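Local atomic coordinates of metallocarboxypeptidase (Trypanosoma cruzi, PDB entry 3DWC), a protein that probably releases C-terminal amino acids other than proline from peptides with broad specificity, as a cobalt-bound metallocarboxypeptidase of the M32 family. Residues N95-E100 and R140-L145; G151-E156 and L372-I377. One frame throughout, in Å; residues are numbered along the deposited sequence.

Interaction 1 (N95-E100 and R140-L145); sequences NLLPEE and REEGKL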
loop_
_atom_site.group_PDB
_atom_site.type_symbol
_atom_site.label_atom_id
_atom_site.label_comp_id
_atom_site.label_asym_id
_atom_site.label_seq_id
_atom_site.Cartn_x
_atom_site.Cartn_y
_atom_site.Cartn_z
ATOM N N ASN B 95 10.951 -17.497 -19.270
ATOM C CA ASN B 95 11.103 -17.603 -20.701
ATOM C C ASN B 95 10.790 -18.991 -21.249
ATOM O O ASN B 95 10.467 -19.116 -22.419
ATOM C CB ASN B 95 12.527 -17.173 -21.078
ATOM C CG ASN B 95 12.604 -16.532 -22.440
ATOM O OD1 ASN B 95 12.089 -15.428 -22.657
ATOM N ND2 ASN B 95 13.268 -17.210 -23.372
ATOM N N LEU B 96 10.900 -20.028 -20.420
ATOM C CA LEU B 96 10.780 -21.411 -20.892
ATOM C C LEU B 96 9.332 -21.835 -21.169
ATOM O O LEU B 96 9.097 -22.823 -21.850
ATOM C CB LEU B 96 11.460 -22.397 -19.915
ATOM C CG LEU B 96 12.876 -22.908 -20.239
ATOM C CD1 LEU B 96 13.799 -21.799 -20.772
ATOM C CD2 LEU B 96 13.519 -23.594 -19.021
ATOM N N LEU B 97 8.365 -21.097 -20.649
ATOM C CA LEU B 97 6.960 -21.373 -20.907
ATOM C C LEU B 97 6.457 -20.472 -22.039
ATOM O O LEU B 97 6.509 -19.244 -21.906
ATOM C CB LEU B 97 6.126 -21.081 -19.651
ATOM C CG LEU B 97 6.349 -21.921 -18.382
ATOM C CD1 LEU B 97 5.153 -21.761 -17.476
ATOM C CD2 LEU B 97 6.567 -23.396 -18.690
ATOM N N PRO B 98 5.954 -21.057 -23.142
ATOM C CA PRO B 98 5.327 -20.216 -24.169
ATOM C C PRO B 98 4.059 -19.496 -23.674
ATOM O O PRO B 98 3.307 -20.038 -22.861
ATOM C CB PRO B 98 5.007 -21.209 -25.296
ATOM C CG PRO B 98 5.883 -22.381 -25.043
ATOM C CD PRO B 98 5.964 -22.472 -23.545
ATOM N N GLU B 99 3.837 -18.285 -24.186
ATOM C CA GLU B 99 2.780 -17.397 -23.687
ATOM C C GLU B 99 1.400 -18.020 -23.838
ATOM O O GLU B 99 0.502 -17.757 -23.039
ATOM C CB GLU B 99 2.837 -16.040 -24.392
ATOM C CG GLU B 99 4.180 -15.322 -24.217
ATOM C CD GLU B 99 4.151 -13.872 -24.649
ATOM O OE1 GLU B 99 4.995 -13.100 -24.144
ATOM O OE2 GLU B 99 3.300 -13.499 -25.491
ATOM N N GLU B 100 1.261 -18.856 -24.863
ATOM C CA GLU B 100 0.053 -19.644 -25.112
ATOM C C GLU B 100 -0.234 -20.577 -23.932
ATOM O O GLU B 100 -1.355 -20.641 -23.438
ATOM C CB GLU B 100 0.213 -20.421 -26.435
ATOM C CG GLU B 100 -0.927 -21.370 -26.803
ATOM C CD GLU B 100 -0.888 -22.678 -26.014
ATOM O OE1 GLU B 100 -1.965 -23.121 -25.549
ATOM O OE2 GLU B 100 0.217 -23.247 -25.846
ATOM N N ARG B 140 1.814 -31.855 -15.870
ATOM C CA ARG B 140 2.671 -32.782 -16.617
ATOM C C ARG B 140 3.273 -32.092 -17.827
ATOM O O ARG B 140 4.434 -32.342 -18.183
ATOM C CB ARG B 140 1.890 -34.007 -17.100
ATOM C CG ARG B 140 1.456 -34.987 -16.011
ATOM C CD ARG B 140 0.444 -35.995 -16.567
ATOM N NE ARG B 140 -0.066 -36.918 -15.547
ATOM C CZ ARG B 140 -1.027 -37.815 -15.755
ATOM N NH1 ARG B 140 -1.419 -38.621 -14.766
ATOM N NH2 ARG B 140 -1.609 -37.909 -16.947
ATOM N N GLU B 141 2.469 -31.238 -18.467
ATOM C CA GLU B 141 2.912 -30.476 -19.631
ATOM C C GLU B 141 3.878 -29.396 -19.189
ATOM O O GLU B 141 4.884 -29.135 -19.858
ATOM C CB GLU B 141 1.725 -29.838 -20.355
ATOM C CG GLU B 141 2.116 -29.138 -21.669
ATOM C CD GLU B 141 0.927 -28.550 -22.414
ATOM O OE1 GLU B 141 -0.159 -28.416 -21.806
ATOM O OE2 GLU B 141 1.095 -28.209 -23.609
ATOM N N GLU B 142 3.561 -28.765 -18.063
ATOM C CA GLU B 142 4.451 -27.771 -17.469
ATOM C C GLU B 142 5.836 -28.354 -17.166
ATOM O O GLU B 142 6.845 -27.803 -17.600
ATOM C CB GLU B 142 3.832 -27.145 -16.216
ATOM C CG GLU B 142 4.629 -25.932 -15.722
ATOM C CD GLU B 142 3.923 -25.115 -14.648
ATOM O OE1 GLU B 142 2.735 -25.372 -14.376
ATOM O OE2 GLU B 142 4.570 -24.204 -14.073
ATOM N N GLY B 143 5.879 -29.484 -16.463
ATOM C CA GLY B 143 7.144 -30.167 -16.163
ATOM C C GLY B 143 8.031 -30.340 -17.372
ATOM O O GLY B 143 9.240 -30.037 -17.335
ATOM N N LYS B 144 7.448 -30.830 -18.462
ATOM C CA LYS B 144 8.221 -31.038 -19.680
ATOM C C LYS B 144 8.841 -29.738 -20.228
ATOM O O LYS B 144 10.015 -29.708 -20.614
ATOM C CB LYS B 144 7.359 -31.720 -20.742
ATOM C CG LYS B 144 7.195 -33.212 -20.524
ATOM C CD LYS B 144 6.431 -33.859 -21.686
ATOM C CE LYS B 144 6.028 -35.305 -21.372
ATOM N NZ LYS B 144 5.239 -35.421 -20.096
ATOM N N LEU B 145 8.042 -28.675 -20.261
ATOM C CA LEU B 145 8.505 -27.362 -20.726
ATOM C C LEU B 145 9.653 -26.856 -19.854
ATOM O O LEU B 145 10.698 -26.458 -20.361
ATOM C CB LEU B 145 7.338 -26.349 -20.707
ATOM C CG LEU B 145 6.464 -26.147 -21.961
ATOM C CD1 LEU B 145 6.689 -27.215 -23.043
ATOM C CD2 LEU B 145 4.981 -26.041 -21.577
#

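Interaction 2 (G151-E156 and L372-I377); sequences GKHPYE and LMDGNI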
loop_
_atom_site.group_PDB
_atom_site.type_symbol
_atom_site.label_atom_id
_atom_site.label_comp_id
_atom_site.label_asym_id
_atom_site.label_seq_id
_atom_site.Cartn_x
_atom_site.Cartn_y
_atom_site.Cartn_z
ATOM N N GLY B 151 16.787 -33.269 -19.649
ATOM C CA GLY B 151 16.493 -34.674 -19.399
ATOM C C GLY B 151 16.073 -34.900 -17.958
ATOM O O GLY B 151 16.199 -36.011 -17.444
ATOM N N LYS B 152 15.589 -33.842 -17.308
ATOM C CA LYS B 152 15.062 -33.939 -15.954
ATOM C C LYS B 152 13.653 -34.488 -15.991
ATOM O O LYS B 152 12.891 -34.226 -16.916
ATOM C CB LYS B 152 14.965 -32.573 -15.289
ATOM C CG LYS B 152 16.244 -31.973 -14.759
ATOM C CD LYS B 152 15.848 -30.825 -13.815
ATOM C CE LYS B 152 16.909 -29.738 -13.714
ATOM N NZ LYS B 152 16.265 -28.533 -13.092
ATOM N N HIS B 153 13.296 -35.208 -14.938
ATOM C CA HIS B 153 11.939 -35.684 -14.753
ATOM C C HIS B 153 10.998 -34.458 -14.614
ATOM O O HIS B 153 11.325 -33.507 -13.910
ATOM C CB HIS B 153 11.913 -36.558 -13.495
ATOM C CG HIS B 153 10.600 -37.228 -13.251
ATOM N ND1 HIS B 153 9.402 -36.542 -13.238
ATOM C CD2 HIS B 153 10.293 -38.526 -13.016
ATOM C CE1 HIS B 153 8.412 -37.385 -13.008
ATOM N NE2 HIS B 153 8.926 -38.599 -12.873
ATOM N N PRO B 154 9.865 -34.433 -15.337
ATOM C CA PRO B 154 8.932 -33.293 -15.212
ATOM C C PRO B 154 8.688 -32.762 -13.793
ATOM O O PRO B 154 8.711 -31.548 -13.593
ATOM C CB PRO B 154 7.623 -33.833 -15.799
ATOM C CG PRO B 154 7.943 -35.241 -16.338
ATOM C CD PRO B 154 9.415 -35.390 -16.366
ATOM N N TYR B 155 8.453 -33.659 -12.831
ATOM C CA TYR B 155 8.230 -33.279 -11.432
ATOM C C TYR B 155 9.475 -32.617 -10.846
ATOM O O TYR B 155 9.376 -31.649 -10.126
ATOM C CB TYR B 155 7.826 -34.492 -10.573
ATOM C CG TYR B 155 7.317 -34.143 -9.178
ATOM C CD1 TYR B 155 6.402 -33.119 -8.974
ATOM C CD2 TYR B 155 7.749 -34.842 -8.074
ATOM C CE1 TYR B 155 5.936 -32.803 -7.699
ATOM C CE2 TYR B 155 7.295 -34.528 -6.786
ATOM C CZ TYR B 155 6.394 -33.518 -6.605
ATOM O OH TYR B 155 5.969 -33.212 -5.325
ATOM N N GLU B 156 10.647 -33.137 -11.160
ATOM C CA GLU B 156 11.881 -32.479 -10.778
ATOM C C GLU B 156 11.964 -31.041 -11.317
ATOM O O GLU B 156 12.376 -30.127 -10.605
ATOM C CB GLU B 156 13.100 -33.281 -11.224
ATOM C CG GLU B 156 14.375 -32.708 -10.665
ATOM C CD GLU B 156 15.575 -33.585 -10.885
ATOM O OE1 GLU B 156 16.642 -33.019 -11.217
ATOM O OE2 GLU B 156 15.465 -34.816 -10.680
ATOM N N LEU B 372 1.286 -39.026 -9.599
ATOM C CA LEU B 372 0.416 -38.494 -10.666
ATOM C C LEU B 372 1.267 -38.087 -11.881
ATOM O O LEU B 372 0.995 -38.458 -13.006
ATOM C CB LEU B 372 -0.416 -37.301 -10.162
ATOM C CG LEU B 372 -1.586 -37.583 -9.215
ATOM C CD1 LEU B 372 -1.964 -36.325 -8.475
ATOM C CD2 LEU B 372 -2.840 -38.161 -9.975
ATOM N N MET B 373 2.311 -37.330 -11.612
ATOM C CA MET B 373 3.289 -36.883 -12.598
ATOM C C MET B 373 3.903 -38.094 -13.347
ATOM O O MET B 373 4.087 -38.049 -14.573
ATOM C CB MET B 373 4.377 -36.080 -11.840
ATOM C CG MET B 373 4.830 -34.754 -12.445
ATOM S SD MET B 373 3.606 -33.583 -13.093
ATOM C CE MET B 373 2.261 -33.729 -11.947
ATOM N N ASP B 374 4.195 -39.163 -12.593
ATOM C CA ASP B 374 4.744 -40.443 -13.105
ATOM C C ASP B 374 3.808 -41.255 -13.989
ATOM O O ASP B 374 4.266 -42.121 -14.722
ATOM C CB ASP B 374 5.091 -41.393 -11.934
ATOM C CG ASP B 374 6.579 -41.500 -11.666
ATOM O OD1 ASP B 374 7.379 -40.900 -12.422
ATOM O OD2 ASP B 374 6.949 -42.197 -10.684
ATOM N N GLY B 375 2.505 -41.027 -13.862
ATOM C CA GLY B 375 1.499 -41.884 -14.485
ATOM C C GLY B 375 1.089 -43.079 -13.631
ATOM O O GLY B 375 0.200 -43.837 -14.026
ATOM N N ASN B 376 1.718 -43.274 -12.472
ATOM C CA ASN B 376 1.370 -44.404 -11.600
ATOM C C ASN B 376 -0.075 -44.368 -11.142
ATOM O O ASN B 376 -0.680 -45.406 -10.911
ATOM C CB ASN B 376 2.276 -44.477 -10.371
ATOM C CG ASN B 376 3.614 -45.132 -10.669
ATOM O OD1 ASN B 376 3.767 -46.343 -10.507
ATOM N ND2 ASN B 376 4.590 -44.336 -11.109
ATOM N N ILE B 377 -0.626 -43.174 -10.988
ATOM C CA ILE B 377 -2.029 -43.031 -10.624
ATOM C C ILE B 377 -2.631 -41.897 -11.413
ATOM O O ILE B 377 -1.916 -41.054 -11.956
ATOM C CB ILE B 377 -2.231 -42.783 -9.083
ATOM C CG1 ILE B 377 -1.617 -41.442 -8.645
ATOM C CG2 ILE B 377 -1.675 -43.963 -8.279
ATOM C CD1 ILE B 377 -1.670 -41.187 -7.173
#

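Interaction 1 (N95-E100 and R140-L145)
Leu97, Pro98 and Leu96 lie against Leu145 where the start of one arm of a helical hairpin meets the end of the other. Helix 99-122 and helix 125-147 follow each other with only a short link, and 37 of the 39 residues separating the two segments are helical. The contact is small, 219 Å² over both sides, and mainly apolar: no hydrogen bond crosses it. Leu97 CD2 comes within 3.7 Å of Leu145 CB, the two side chains meeting at about a right angle. With CG anti to its carbonyl carbon (chi1 -65°), Leu97 sends its two methyls to different neighbours, for CD1 lies 4.2 Å from Glu142 OE2. Pro98, the N-cap residue of helix 99-122, adds its ring carbon CD, 4.0 Å from Leu145 CG. Leu96 completes the border partly through its backbone, Leu96 O standing 4.1 Å from Leu145 CB. One shell further out, helix 99-122 contributes Phe101, which touches Leu145, Glu142 and Glu141, and Val102, which touches Leu97. The buried carboxylate of Glu142, beside Leu97, is held by salt bridges from OE1 to Lys105 and from OE2 to Arg146, which probably offset its charge. At the more exposed border Glu100 OE2 and Glu141 OE2 approach to 5.5 Å, a like-charge pair whose repulsion is probably relieved by Arg104, since Arg104 NH2 pairs with Glu100 OE1 and Arg104 NH1 with Glu141 OE1.

Interaction 2 (G151-E156 and L372-I377)
The N-cap of helix 154-162 meets the Schellman-terminated end of helix 358-374 here, with His153 hydrogen-bonded to Asp374. His153 NE2 donates to Asp374 OD1 over 2.8 Å in a nearly straight bond (177° at the hydrogen). The acceptor lies essentially in the imidazole plane and is met on its syn side, although the donor stands 33° out of the carboxylate plane. On the other ring nitrogen, His153 ND1 accepts from Tyr155 N at 3.1 Å as the capping bond, so both ring nitrogens are engaged and the ring's rotation is fixed. Beside this polar bridge lies an apolar patch. Met373, its chain bent at chi2 and chi3, brings CG to 3.5 Å from Tyr155 CB, at about a right angle to that side chain, while Pro154 CB is 4.5 Å from Met373 CG. Phe417 touches both Tyr155 and Met373, and Leu168 of helix 168-196 touches His153 and Tyr155. Tyr155 OH hydrogen-bonds to Glu369 OE1. Gly375, with positive phi, is the first residue to leave helical angles after helix 358-374, and its N is bonded to Leu372 O at 3.1 Å.

Helix 125-147 is common ground: it supplies one side of interaction 1 and packs against both sides of interaction 2, whose centre is 14 Å away. Gly143 CA touches Pro154 CB at 3.7 Å, and Arg140 NH1 reaches Leu372 O at 3.0 Å, probably as a hydrogen bond. Both contacts are partly buried, 23 to 24 Å from the chain's centre and away from the cobalt site. Interaction 1 joins the loop leading into helix 99-122 to helix 125-147, mainly by apolar touches and without any polar bond between its segments; interaction 2 spans more than two hundred residues and combines a hydrogen-bonded His-carboxylate pair with methionine packing.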